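Local coordinates for sporozoite surface protein 2 (Plasmodium vivax, PDB 4HQO) that probably serves as an adhesive surface receptor for the gliding motility of malaria sporozoites, through a metal-binding von Willebrand factor A domain and a thrombospondin repeat, at residues Y33-W36 / I37-I41. The protein carries 4 engineered substitutions. Residues are numbered along the deposited sequence; the frame is centred on the assembly and turned at random.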
loop_
_atom_site.group_PDB
_atom_site.type_symbol
_atom_site.label_atom_id
_atom_site.label_comp_id
_atom_site.label_asym_id
_atom_site.label_seq_id
_atom_site.Cartn_x
_atom_site.Cartn_y
_atom_site.Cartn_z
ATOM N N TYR A 33 -1.191 29.518 12.067
ATOM C CA TYR A 33 -2.630 29.386 12.180
ATOM C C TYR A 33 -3.396 29.892 10.949
ATOM O O TYR A 33 -4.249 29.175 10.435
ATOM C CB TYR A 33 -3.150 30.066 13.455
ATOM C CG TYR A 33 -4.655 29.979 13.592
ATOM C CD1 TYR A 33 -5.259 28.794 13.982
ATOM C CD2 TYR A 33 -5.469 31.074 13.316
ATOM C CE1 TYR A 33 -6.625 28.694 14.109
ATOM C CE2 TYR A 33 -6.850 30.988 13.438
ATOM C CZ TYR A 33 -7.416 29.791 13.831
ATOM O OH TYR A 33 -8.771 29.671 13.959
ATOM N N PRO A 34 -3.106 31.122 10.476
ATOM C CA PRO A 34 -3.896 31.573 9.327
ATOM C C PRO A 34 -3.758 30.641 8.129
ATOM O O PRO A 34 -4.749 30.393 7.448
ATOM C CB PRO A 34 -3.309 32.953 9.014
ATOM C CG PRO A 34 -2.719 33.414 10.295
ATOM C CD PRO A 34 -2.180 32.176 10.941
ATOM N N ASN A 35 -2.562 30.108 7.899
ATOM C CA ASN A 35 -2.356 29.180 6.792
ATOM C C ASN A 35 -3.064 27.846 7.030
ATOM O O ASN A 35 -3.604 27.249 6.100
ATOM C CB ASN A 35 -0.859 28.951 6.548
ATOM C CG ASN A 35 -0.585 28.261 5.233
ATOM O OD1 ASN A 35 -0.507 27.035 5.174
ATOM N ND2 ASN A 35 -0.452 29.045 4.164
ATOM N N TRP A 36 -3.050 27.384 8.278
ATOM C CA TRP A 36 -3.796 26.195 8.687
ATOM C C TRP A 36 -5.272 26.269 8.227
ATOM O O TRP A 36 -5.819 25.313 7.677
ATOM C CB TRP A 36 -3.722 26.043 10.216
ATOM C CG TRP A 36 -4.238 24.734 10.732
ATOM C CD1 TRP A 36 -5.419 24.514 11.394
ATOM C CD2 TRP A 36 -3.600 23.455 10.620
ATOM N NE1 TRP A 36 -5.555 23.176 11.695
ATOM C CE2 TRP A 36 -4.444 22.508 11.235
ATOM C CE3 TRP A 36 -2.382 23.022 10.064
ATOM C CZ2 TRP A 36 -4.124 21.156 11.301
ATOM C CZ3 TRP A 36 -2.065 21.678 10.135
ATOM C CH2 TRP A 36 -2.931 20.761 10.745
ATOM N N ILE A 37 -5.893 27.424 8.420
ATOM C CA ILE A 37 -7.312 27.581 8.144
ATOM C C ILE A 37 -7.628 27.834 6.674
ATOM O O ILE A 37 -8.593 27.282 6.130
ATOM C CB ILE A 37 -7.904 28.733 8.995
ATOM C CG1 ILE A 37 -7.773 28.408 10.488
ATOM C CG2 ILE A 37 -9.357 29.004 8.616
ATOM C CD1 ILE A 37 -8.421 27.078 10.893
ATOM N N THR A 38 -6.831 28.682 6.033
ATOM C CA THR A 38 -7.145 29.126 4.673
ATOM C C THR A 38 -6.528 28.254 3.589
ATOM O O THR A 38 -6.930 28.322 2.433
ATOM C CB THR A 38 -6.671 30.568 4.428
ATOM O OG1 THR A 38 -5.241 30.601 4.503
ATOM C CG2 THR A 38 -7.273 31.523 5.461
ATOM N N LYS A 39 -5.577 27.424 3.985
ATOM C CA LYS A 39 -4.784 26.648 3.035
ATOM C C LYS A 39 -4.707 25.154 3.372
ATOM O O LYS A 39 -5.046 24.297 2.550
ATOM C CB LYS A 39 -3.368 27.250 2.915
ATOM C CG LYS A 39 -2.322 26.307 2.346
ATOM C CD LYS A 39 -2.406 26.205 0.837
ATOM C CE LYS A 39 -1.222 25.424 0.277
ATOM N NZ LYS A 39 -1.245 25.406 -1.210
ATOM N N VAL A 40 -4.246 24.833 4.574
ATOM C CA VAL A 40 -4.024 23.431 4.933
ATOM C C VAL A 40 -5.311 22.611 5.065
ATOM O O VAL A 40 -5.423 21.522 4.496
ATOM C CB VAL A 40 -3.238 23.289 6.235
ATOM C CG1 VAL A 40 -2.994 21.815 6.541
ATOM C CG2 VAL A 40 -1.913 24.059 6.135
ATOM N N ILE A 41 -6.268 23.116 5.839
ATOM C CA ILE A 41 -7.553 22.433 5.987
ATOM C C ILE A 41 -8.278 22.258 4.640
ATOM O O ILE A 41 -8.712 21.153 4.324
ATOM C CB ILE A 41 -8.462 23.114 7.050
ATOM C CG1 ILE A 41 -7.829 22.999 8.442
ATOM C CG2 ILE A 41 -9.854 22.508 7.040
ATOM C CD1 ILE A 41 -7.679 21.567 8.938
#
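Trp36, Val40 and Ile41 form the buried, close-packed side of the start of helix 33-49. With CG anti to the backbone N (chi1 -170°), the Trp36 indole projects outward from the helix, and Ile41 covers one of its faces: CG1 lies 4.2 Å from the centroid of the five-membered ring in a CH-pi contact. Val40 meets the benzo part obliquely, its CG1 3.7 Å from Trp36 CZ3. The helix widens to a pi-type turn here: Val40 N to Asn35 O (2.9 Å, 164°) and Ile41 N to Trp36 O (2.9 Å) are i to i+5 bonds, which bring Ile41 over the Trp36 ring. Asn35 O also accepts from Lys39 N, less straight. On the solvent side, Tyr33, Pro34 and Thr38 are exposed. There Thr38 OG1 donates to Pro34 O over 3.0 Å from above the carbonyl plane, a second grip beside the backbone bond from Thr38 N, and Ile37 CG1 sits close over the Tyr33 ring, 3.6 Å from CZ. Between the sides, the Asn35 amide runs alongside the first carbons of Lys39. The helix forms the crossover between the parallel strands 19-26 and 58-65 of the von Willebrand factor A domain, the Trp36 side chain about 11 Å from the bound magnesium ion. Trp36 NE1 hydrogen-bonds to Leu93 O in the last turn of helix 83-96, with Tyr97 edge-to-face against the indole, while Val40 and Lys39 touch Ile162 just beyond strand 156-161.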